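Local structure of bilirubin-inducible fluorescent protein UnaG (Anguilla japonica, 4I3B) at residues S14-E19 / G126-V131; L97-K102 / Y110-K115. The protein binds unconjugated bilirubin with high affinity inside a beta-barrel and fluoresces green on excitation only when that ligand is bound. All blocks are in the same frame, centred on the assembly; numbering follows the deposited sequence. Where two conformers were deposited one is given.

Contact 1: S14-E19 / G126-V131; sequences SHNFGE and GDVVAV. With BLR (3-[5-[(Z)-(4-ethenyl-3-methyl-5-oxidanylidene-pyrrol-2-ylidene)methyl]-2-[[5-[(Z)-(3-ethenyl-4-methyl-5-oxidanylidene-pyrrol-2-ylidene)methyl]-3-(3-hydroxy-3-oxopropyl)-4-methyl-1H-pyrrol-2-yl]methyl]-4-methyl-1H-pyrrol-3-yl]propanoic acid), chain G.
Val131 and His15 face each other as an antiparallel hydrogen-bonded pair, and their backbones hold the crossing in both directions. His15 N gives its hydrogen to Val131 O at 2.8 Å, and Val131 N answers to His15 O at 3.1 Å. On the same face of the sheet the two side chains meet: in the conformer described, His15 CB lies 3.8 Å from Val131 CG2. Ala130, one residue back, sends CB into the turn by which the chain leaves strand 7-15: the methyl lies 3.3 Å from His15 O and is also close to Asn16 O and Phe17 CA. This is the point in the calycin barrel of the fatty-acid binding proteins where the first and last strands pair and the first strand gives way to helix 17-23. Asn16 occupies the N-cap position, yet its amide turns to the opposite strand instead of capping the helix. ND2 donates to Val129 O at 2.9 Å, with the oxygen near the amide plane but the nitrogen lifted 41° above the carbonyl plane. An alanine here would remove that amide and would probably leave Val129 O without this donor and the turn less firmly tied to strand 128-135. Past Asn16, Val128 CG1 packs 3.9 Å from Glu19 O on the first helical turn. Phe17, with CG anti to the backbone N (chi1 -174°), points its ring inward, CZ lying 3.7 Å from BLR C2D, while Arg132 makes a cation-pi contact with the same ring.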
loop_
_atom_site.group_PDB
_atom_site.type_symbol
_atom_site.label_atom_id
_atom_site.label_comp_id
_atom_site.label_asym_id
_atom_site.label_seq_id
_atom_site.Cartn_x
_atom_site.Cartn_y
_atom_site.Cartn_z
ATOM N N SER A 14 -6.050 10.077 5.816
ATOM C CA SER A 14 -4.664 9.665 6.035
ATOM C C SER A 14 -4.140 10.278 7.337
ATOM O O SER A 14 -4.311 11.492 7.542
ATOM C CB SER A 14 -3.809 10.169 4.860
ATOM O OG SER A 14 -2.448 9.783 4.981
ATOM N N HIS A 15 -3.480 9.477 8.184
ATOM C CA HIS A 15 -2.914 9.999 9.425
ATOM C C HIS A 15 -1.538 9.411 9.648
ATOM O O HIS A 15 -1.338 8.188 9.574
ATOM C CB HIS A 15 -3.811 9.675 10.626
ATOM C CG HIS A 15 -3.286 10.218 11.914
ATOM N ND1 HIS A 15 -3.156 11.567 12.143
ATOM C CD2 HIS A 15 -2.786 9.604 13.017
ATOM C CE1 HIS A 15 -2.651 11.769 13.344
ATOM N NE2 HIS A 15 -2.417 10.593 13.898
ATOM N N ASN A 16 -0.606 10.310 9.958
ATOM C CA ASN A 16 0.758 10.004 10.306
ATOM C C ASN A 16 1.561 9.395 9.145
ATOM O O ASN A 16 2.588 8.749 9.361
ATOM C CB ASN A 16 0.847 9.090 11.547
ATOM C CG ASN A 16 2.108 9.366 12.386
ATOM O OD1 ASN A 16 2.469 10.512 12.659
ATOM N ND2 ASN A 16 2.787 8.301 12.773
ATOM N N PHE A 17 1.117 9.628 7.915
ATOM C CA PHE A 17 1.701 8.943 6.768
ATOM C C PHE A 17 3.112 9.455 6.447
ATOM O O PHE A 17 4.027 8.665 6.216
ATOM C CB PHE A 17 0.765 9.036 5.563
ATOM C CG PHE A 17 1.223 8.223 4.358
ATOM C CD1 PHE A 17 1.650 6.908 4.472
ATOM C CD2 PHE A 17 1.209 8.806 3.094
ATOM C CE1 PHE A 17 2.043 6.204 3.355
ATOM C CE2 PHE A 17 1.591 8.082 1.979
ATOM C CZ PHE A 17 2.031 6.792 2.121
ATOM N N GLY A 18 3.307 10.772 6.471
ATOM C CA GLY A 18 4.639 11.288 6.254
ATOM C C GLY A 18 5.640 10.782 7.257
ATOM O O GLY A 18 6.791 10.526 6.904
ATOM N N GLU A 19 5.214 10.665 8.511
ATOM C CA GLU A 19 6.091 10.142 9.567
ATOM C C GLU A 19 6.462 8.676 9.294
ATOM O O GLU A 19 7.622 8.268 9.452
ATOM C CB GLU A 19 5.401 10.291 10.925
ATOM C CG GLU A 19 5.258 11.745 11.367
ATOM C CD GLU A 19 4.025 12.523 10.832
ATOM O OE1 GLU A 19 3.284 12.081 9.926
ATOM O OE2 GLU A 19 3.772 13.627 11.374
ATOM N N GLY A 126 8.509 -0.418 12.840
ATOM C CA GLY A 126 8.905 -0.340 14.244
ATOM C C GLY A 126 7.783 0.225 15.101
ATOM O O GLY A 126 6.685 -0.315 15.123
ATOM N N ASP A 127 8.066 1.329 15.787
ATOM C CA ASP A 127 7.104 1.959 16.676
ATOM C C ASP A 127 6.218 2.985 15.948
ATOM O O ASP A 127 5.294 3.547 16.549
ATOM C CB ASP A 127 7.846 2.636 17.844
ATOM C CG ASP A 127 8.560 1.638 18.747
ATOM O OD1 ASP A 127 8.158 0.457 18.763
ATOM O OD2 ASP A 127 9.511 2.042 19.455
ATOM N N VAL A 128 6.488 3.240 14.670
ATOM C CA VAL A 128 5.767 4.257 13.939
ATOM C C VAL A 128 4.637 3.604 13.181
ATOM O O VAL A 128 4.850 2.695 12.373
ATOM C CB VAL A 128 6.698 4.951 12.936
ATOM C CG1 VAL A 128 5.948 6.026 12.152
ATOM C CG2 VAL A 128 7.884 5.554 13.668
ATOM N N VAL A 129 3.431 4.057 13.448
ATOM C CA VAL A 129 2.225 3.529 12.824
ATOM C C VAL A 129 1.460 4.629 12.105
ATOM O O VAL A 129 1.344 5.753 12.629
ATOM C CB VAL A 129 1.319 2.858 13.881
ATOM C CG1 VAL A 129 0.198 2.064 13.208
ATOM C CG2 VAL A 129 2.134 1.953 14.817
ATOM N N ALA A 130 0.943 4.307 10.920
ATOM C CA ALA A 130 0.112 5.240 10.151
ATOM C C ALA A 130 -1.132 4.495 9.676
ATOM O O ALA A 130 -1.172 3.251 9.721
ATOM C CB ALA A 130 0.871 5.840 8.982
ATOM N N VAL A 131 -2.115 5.252 9.219
ATOM C CA VAL A 131 -3.318 4.679 8.686
ATOM C C VAL A 131 -3.811 5.519 7.523
ATOM O O VAL A 131 -3.719 6.756 7.539
ATOM C CB VAL A 131 -4.423 4.560 9.750
ATOM C CG1 VAL A 131 -4.122 3.417 10.690
ATOM C CG2 VAL A 131 -4.647 5.921 10.488
HETATM C CHA BLR G . -0.120 3.608 -2.328
HETATM N NA BLR G . -0.632 1.137 -2.494
HETATM C C1A BLR G . 0.130 2.204 -2.850
HETATM C C2A BLR G . 1.188 1.765 -3.630
HETATM C C3A BLR G . 1.057 0.379 -3.726
HETATM C C4A BLR G . -0.082 0.016 -3.019
HETATM C CMA BLR G . 1.960 -0.554 -4.475
HETATM C CAA BLR G . 2.243 2.625 -4.252
HETATM C CBA BLR G . 3.528 2.581 -3.525
HETATM C CGA BLR G . 4.595 3.403 -4.154
HETATM O O1A BLR G . 4.313 4.401 -4.879
HETATM O O2A BLR G . 5.803 3.019 -3.952
HETATM C CHB BLR G . -0.577 -1.366 -2.897
HETATM N NB BLR G . -2.876 -0.957 -2.136
HETATM C C1B BLR G . -1.818 -1.811 -2.520
HETATM C C2B BLR G . -2.260 -3.143 -2.411
HETATM C C3B BLR G . -3.484 -3.200 -2.027
HETATM C C4B BLR G . -4.068 -1.821 -1.763
HETATM C CMB BLR G . -1.368 -4.325 -2.739
HETATM O OB BLR G . -5.117 -1.413 -1.404
HETATM C CAB BLR G . -4.314 -4.411 -1.816
HETATM C CBB BLR G . -5.614 -4.393 -1.392
HETATM N NC BLR G . 3.394 7.547 -2.504
HETATM C C1C BLR G . 4.074 8.743 -3.188
HETATM C C2C BLR G . 5.428 8.681 -2.569
HETATM C C3C BLR G . 5.538 7.697 -1.745
HETATM C C4C BLR G . 4.380 6.948 -1.641
HETATM C CMC BLR G . 6.469 9.669 -2.976
HETATM O OC BLR G . 3.564 9.497 -3.969
HETATM C CAC BLR G . 6.750 7.314 -0.997
HETATM C CBC BLR G . 7.610 8.220 -0.472
HETATM C CHD BLR G . 4.136 5.850 -0.884
HETATM N ND BLR G . 1.910 4.976 -1.798
HETATM C C1D BLR G . 2.951 4.979 -0.945
HETATM C C2D BLR G . 2.727 3.870 0.005
HETATM C C3D BLR G . 1.546 3.254 -0.322
HETATM C C4D BLR G . 0.986 3.920 -1.511
HETATM C CMD BLR G . 3.666 3.562 1.123
HETATM C CAD BLR G . 0.968 2.058 0.384
HETATM C CBD BLR G . -0.125 2.484 1.343
HETATM C CGD BLR G . -1.420 2.652 0.634
HETATM O O1D BLR G . -1.990 3.758 0.672
HETATM O O2D BLR G . -1.968 1.698 0.036
#

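Contact 2: L97-K102 / Y110-K115; sequences LVYVQK and YVREIK. With BLR (3-[5-[(Z)-(4-ethenyl-3-methyl-5-oxidanylidene-pyrrol-2-ylidene)methyl]-2-[[5-[(Z)-(3-ethenyl-4-methyl-5-oxidanylidene-pyrrol-2-ylidene)methyl]-3-(3-hydroxy-3-oxopropyl)-4-methyl-1H-pyrrol-2-yl]methyl]-4-methyl-1H-pyrrol-3-yl]propanoic acid), chain G.
Arg112 and Tyr99 lie side by side on the barrel's inner face, NH1 3.7 Å from CD2 of the ring, and both touch the bilirubin. The guanidinium is laid flat over one pyrrole-derived ring, with BLR C1B beneath its centre, while NH2 donates to the propionate atom BLR O2D at 3.0 Å in a nearly straight bond (165°). In the conformer described, Leu97 CD2 lies 3.6 Å from the vinyl carbon BLR CAB. Behind this first shell a water accepts from Arg112 NH1 at 2.9 Å and donates to Leu97 O and Tyr110 O, which probably steadies the guanidinium. Tyr110, with CG beside its own N (chi1 -47°), swings toward the facing strand, and its OH donates to Gln101 OE1 at 2.9 Å from above the amide's carbonyl plane, while OE1 sits at the ring's edge, near its plane; amide and ring planes are nearly perpendicular (88°). A second water bridges Gln101 NE2 and Tyr110 OH, and Arg83 also binds OE1. Glu77 accepts from both Tyr99 OH and Gln101 NE2. Four backbone bonds join Leu97 with Arg112 and Tyr99 with Tyr110, while Val98 and Val111 pack on the outer face. The resulting beta hairpin, 96-103 with 106-115, lies between strands 86-93 and 118-125.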
loop_
_atom_site.group_PDB
_atom_site.type_symbol
_atom_site.label_atom_id
_atom_site.label_comp_id
_atom_site.label_asym_id
_atom_site.label_seq_id
_atom_site.Cartn_x
_atom_site.Cartn_y
_atom_site.Cartn_z
ATOM N N LEU A 97 -5.612 -8.723 4.318
ATOM C CA LEU A 97 -4.521 -8.920 3.374
ATOM C C LEU A 97 -3.319 -8.269 3.989
ATOM O O LEU A 97 -3.345 -7.063 4.299
ATOM C CB LEU A 97 -4.846 -8.273 2.044
ATOM C CG LEU A 97 -3.930 -8.619 0.895
ATOM C CD1 LEU A 97 -4.159 -10.088 0.457
ATOM C CD2 LEU A 97 -4.187 -7.608 -0.210
ATOM N N VAL A 98 -2.270 -9.052 4.191
ATOM C CA VAL A 98 -1.079 -8.579 4.888
ATOM C C VAL A 98 0.132 -8.596 3.977
ATOM O O VAL A 98 0.460 -9.624 3.384
ATOM C CB VAL A 98 -0.799 -9.425 6.123
ATOM C CG1 VAL A 98 0.475 -8.971 6.776
ATOM C CG2 VAL A 98 -1.973 -9.361 7.081
ATOM N N TYR A 99 0.772 -7.443 3.855
ATOM C CA TYR A 99 1.833 -7.184 2.884
ATOM C C TYR A 99 3.092 -6.830 3.666
ATOM O O TYR A 99 3.072 -5.901 4.495
ATOM C CB TYR A 99 1.363 -6.002 2.024
ATOM C CG TYR A 99 2.120 -5.669 0.757
ATOM C CD1 TYR A 99 3.473 -5.324 0.742
ATOM C CD2 TYR A 99 1.439 -5.655 -0.449
ATOM C CE1 TYR A 99 4.126 -4.943 -0.485
ATOM C CE2 TYR A 99 2.065 -5.298 -1.623
ATOM C CZ TYR A 99 3.385 -4.942 -1.649
ATOM O OH TYR A 99 3.951 -4.577 -2.848
ATOM N N VAL A 100 4.156 -7.604 3.459
ATOM C CA VAL A 100 5.407 -7.376 4.197
ATOM C C VAL A 100 6.525 -7.098 3.214
ATOM O O VAL A 100 6.695 -7.824 2.227
ATOM C CB VAL A 100 5.785 -8.576 5.096
ATOM C CG1 VAL A 100 7.166 -8.353 5.783
ATOM C CG2 VAL A 100 4.682 -8.825 6.110
ATOM N N GLN A 101 7.273 -6.022 3.481
ATOM C CA GLN A 101 8.476 -5.678 2.736
ATOM C C GLN A 101 9.707 -5.855 3.614
ATOM O O GLN A 101 9.697 -5.426 4.781
ATOM C CB GLN A 101 8.405 -4.221 2.281
ATOM C CG GLN A 101 7.335 -3.941 1.236
ATOM C CD GLN A 101 7.152 -2.467 0.990
ATOM O OE1 GLN A 101 7.399 -1.655 1.882
ATOM N NE2 GLN A 101 6.709 -2.108 -0.202
ATOM N N LYS A 102 10.748 -6.458 3.029
ATOM C CA LYS A 102 12.021 -6.654 3.705
ATOM C C LYS A 102 13.135 -6.053 2.875
ATOM O O LYS A 102 13.182 -6.249 1.662
ATOM C CB LYS A 102 12.306 -8.146 3.855
ATOM C CG LYS A 102 11.258 -8.863 4.694
ATOM C CD LYS A 102 11.482 -10.364 4.717
ATOM C CE LYS A 102 10.220 -11.096 5.162
ATOM N NZ LYS A 102 10.244 -12.572 4.852
ATOM N N TYR A 110 2.018 -3.781 6.031
ATOM C CA TYR A 110 0.753 -3.119 5.714
ATOM C C TYR A 110 -0.354 -4.129 5.896
ATOM O O TYR A 110 -0.313 -5.193 5.294
ATOM C CB TYR A 110 0.732 -2.644 4.266
ATOM C CG TYR A 110 1.938 -1.913 3.806
ATOM C CD1 TYR A 110 3.132 -2.593 3.545
ATOM C CD2 TYR A 110 1.913 -0.528 3.617
ATOM C CE1 TYR A 110 4.251 -1.916 3.120
ATOM C CE2 TYR A 110 3.029 0.144 3.186
ATOM C CZ TYR A 110 4.192 -0.538 2.918
ATOM O OH TYR A 110 5.289 0.165 2.482
ATOM N N VAL A 111 -1.357 -3.801 6.708
ATOM C CA VAL A 111 -2.515 -4.677 6.930
ATOM C C VAL A 111 -3.706 -3.960 6.312
ATOM O O VAL A 111 -3.999 -2.808 6.661
ATOM C CB VAL A 111 -2.764 -4.963 8.421
ATOM C CG1 VAL A 111 -3.998 -5.805 8.614
ATOM C CG2 VAL A 111 -1.534 -5.621 9.087
ATOM N N ARG A 112 -4.404 -4.651 5.419
ATOM C CA ARG A 112 -5.519 -4.106 4.670
ATOM C C ARG A 112 -6.787 -4.909 4.938
ATOM O O ARG A 112 -6.800 -6.133 4.894
ATOM C CB ARG A 112 -5.174 -4.058 3.176
ATOM C CG ARG A 112 -4.108 -3.004 2.892
ATOM C CD ARG A 112 -3.715 -2.979 1.449
ATOM N NE ARG A 112 -2.788 -1.897 1.154
ATOM C CZ ARG A 112 -1.478 -2.020 0.940
ATOM N NH1 ARG A 112 -0.846 -3.192 1.021
ATOM N NH2 ARG A 112 -0.783 -0.934 0.656
ATOM N N GLU A 113 -7.871 -4.175 5.179
ATOM C CA GLU A 113 -9.155 -4.750 5.551
ATOM C C GLU A 113 -10.252 -3.854 4.997
ATOM O O GLU A 113 -10.024 -2.659 4.793
ATOM C CB GLU A 113 -9.295 -4.768 7.080
ATOM C CG GLU A 113 -7.954 -4.799 7.859
ATOM C CD GLU A 113 -8.112 -4.690 9.378
ATOM O OE1 GLU A 113 -7.381 -3.869 10.020
ATOM O OE2 GLU A 113 -8.976 -5.428 9.933
ATOM N N ILE A 114 -11.432 -4.418 4.771
ATOM C CA ILE A 114 -12.594 -3.618 4.432
ATOM C C ILE A 114 -13.398 -3.389 5.704
ATOM O O ILE A 114 -13.700 -4.334 6.429
ATOM C CB ILE A 114 -13.433 -4.322 3.365
ATOM C CG1 ILE A 114 -12.555 -4.677 2.161
ATOM C CG2 ILE A 114 -14.605 -3.450 2.945
ATOM C CD1 ILE A 114 -11.970 -3.467 1.476
ATOM N N LYS A 115 -13.710 -2.124 5.987
ATOM C CA LYS A 115 -14.514 -1.774 7.159
ATOM C C LYS A 115 -15.591 -0.799 6.700
ATOM O O LYS A 115 -15.275 0.279 6.194
ATOM C CB LYS A 115 -13.632 -1.127 8.252
ATOM C CG LYS A 115 -12.485 -2.043 8.723
ATOM C CD LYS A 115 -11.665 -1.511 9.913
ATOM C CE LYS A 115 -10.666 -2.578 10.383
ATOM N NZ LYS A 115 -9.796 -2.193 11.530
HETATM C CHA BLR G . -0.120 3.608 -2.328
HETATM N NA BLR G . -0.632 1.137 -2.494
HETATM C C1A BLR G . 0.130 2.204 -2.850
HETATM C C2A BLR G . 1.188 1.765 -3.630
HETATM C C3A BLR G . 1.057 0.379 -3.726
HETATM C C4A BLR G . -0.082 0.016 -3.019
HETATM C CMA BLR G . 1.960 -0.554 -4.475
HETATM C CAA BLR G . 2.243 2.625 -4.252
HETATM C CBA BLR G . 3.528 2.581 -3.525
HETATM C CGA BLR G . 4.595 3.403 -4.154
HETATM O O1A BLR G . 4.313 4.401 -4.879
HETATM O O2A BLR G . 5.803 3.019 -3.952
HETATM C CHB BLR G . -0.577 -1.366 -2.897
HETATM N NB BLR G . -2.876 -0.957 -2.136
HETATM C C1B BLR G . -1.818 -1.811 -2.520
HETATM C C2B BLR G . -2.260 -3.143 -2.411
HETATM C C3B BLR G . -3.484 -3.200 -2.027
HETATM C C4B BLR G . -4.068 -1.821 -1.763
HETATM C CMB BLR G . -1.368 -4.325 -2.739
HETATM O OB BLR G . -5.117 -1.413 -1.404
HETATM C CAB BLR G . -4.314 -4.411 -1.816
HETATM C CBB BLR G . -5.614 -4.393 -1.392
HETATM N NC BLR G . 3.394 7.547 -2.504
HETATM C C1C BLR G . 4.074 8.743 -3.188
HETATM C C2C BLR G . 5.428 8.681 -2.569
HETATM C C3C BLR G . 5.538 7.697 -1.745
HETATM C C4C BLR G . 4.380 6.948 -1.641
HETATM C CMC BLR G . 6.469 9.669 -2.976
HETATM O OC BLR G . 3.564 9.497 -3.969
HETATM C CAC BLR G . 6.750 7.314 -0.997
HETATM C CBC BLR G . 7.610 8.220 -0.472
HETATM C CHD BLR G . 4.136 5.850 -0.884
HETATM N ND BLR G . 1.910 4.976 -1.798
HETATM C C1D BLR G . 2.951 4.979 -0.945
HETATM C C2D BLR G . 2.727 3.870 0.005
HETATM C C3D BLR G . 1.546 3.254 -0.322
HETATM C C4D BLR G . 0.986 3.920 -1.511
HETATM C CMD BLR G . 3.666 3.562 1.123
HETATM C CAD BLR G . 0.968 2.058 0.384
HETATM C CBD BLR G . -0.125 2.484 1.343
HETATM C CGD BLR G . -1.420 2.652 0.634
HETATM O O1D BLR G . -1.990 3.758 0.672
HETATM O O2D BLR G . -1.968 1.698 0.036
HETATM O O HOH W 1 -1.775 -5.311 2.782
HETATM O O HOH W 2 5.742 0.708 -0.260
#

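In the fold
Both contacts are antiparallel pairings in one barrel sheet, and they show how place sets chemistry. Contact 1 joins strands far apart in sequence, the first and the last, at the partly buried margin where a helix begins; contact 2 is a buried hairpin of sequence neighbours, nested within the chain loop that contact 1 closes. Their centres lie about 14 Å apart and they do not touch, yet both reach the bilirubin. At 14-19/126-131 the ligand meets a single aromatic edge, and of three hydrogen bonds between the segments two are backbone to backbone, the third from a side-chain amide. At 97-102/110-115 two waters bridge inward-facing polar groups at separate places, and a charged group bonds directly to the ligand.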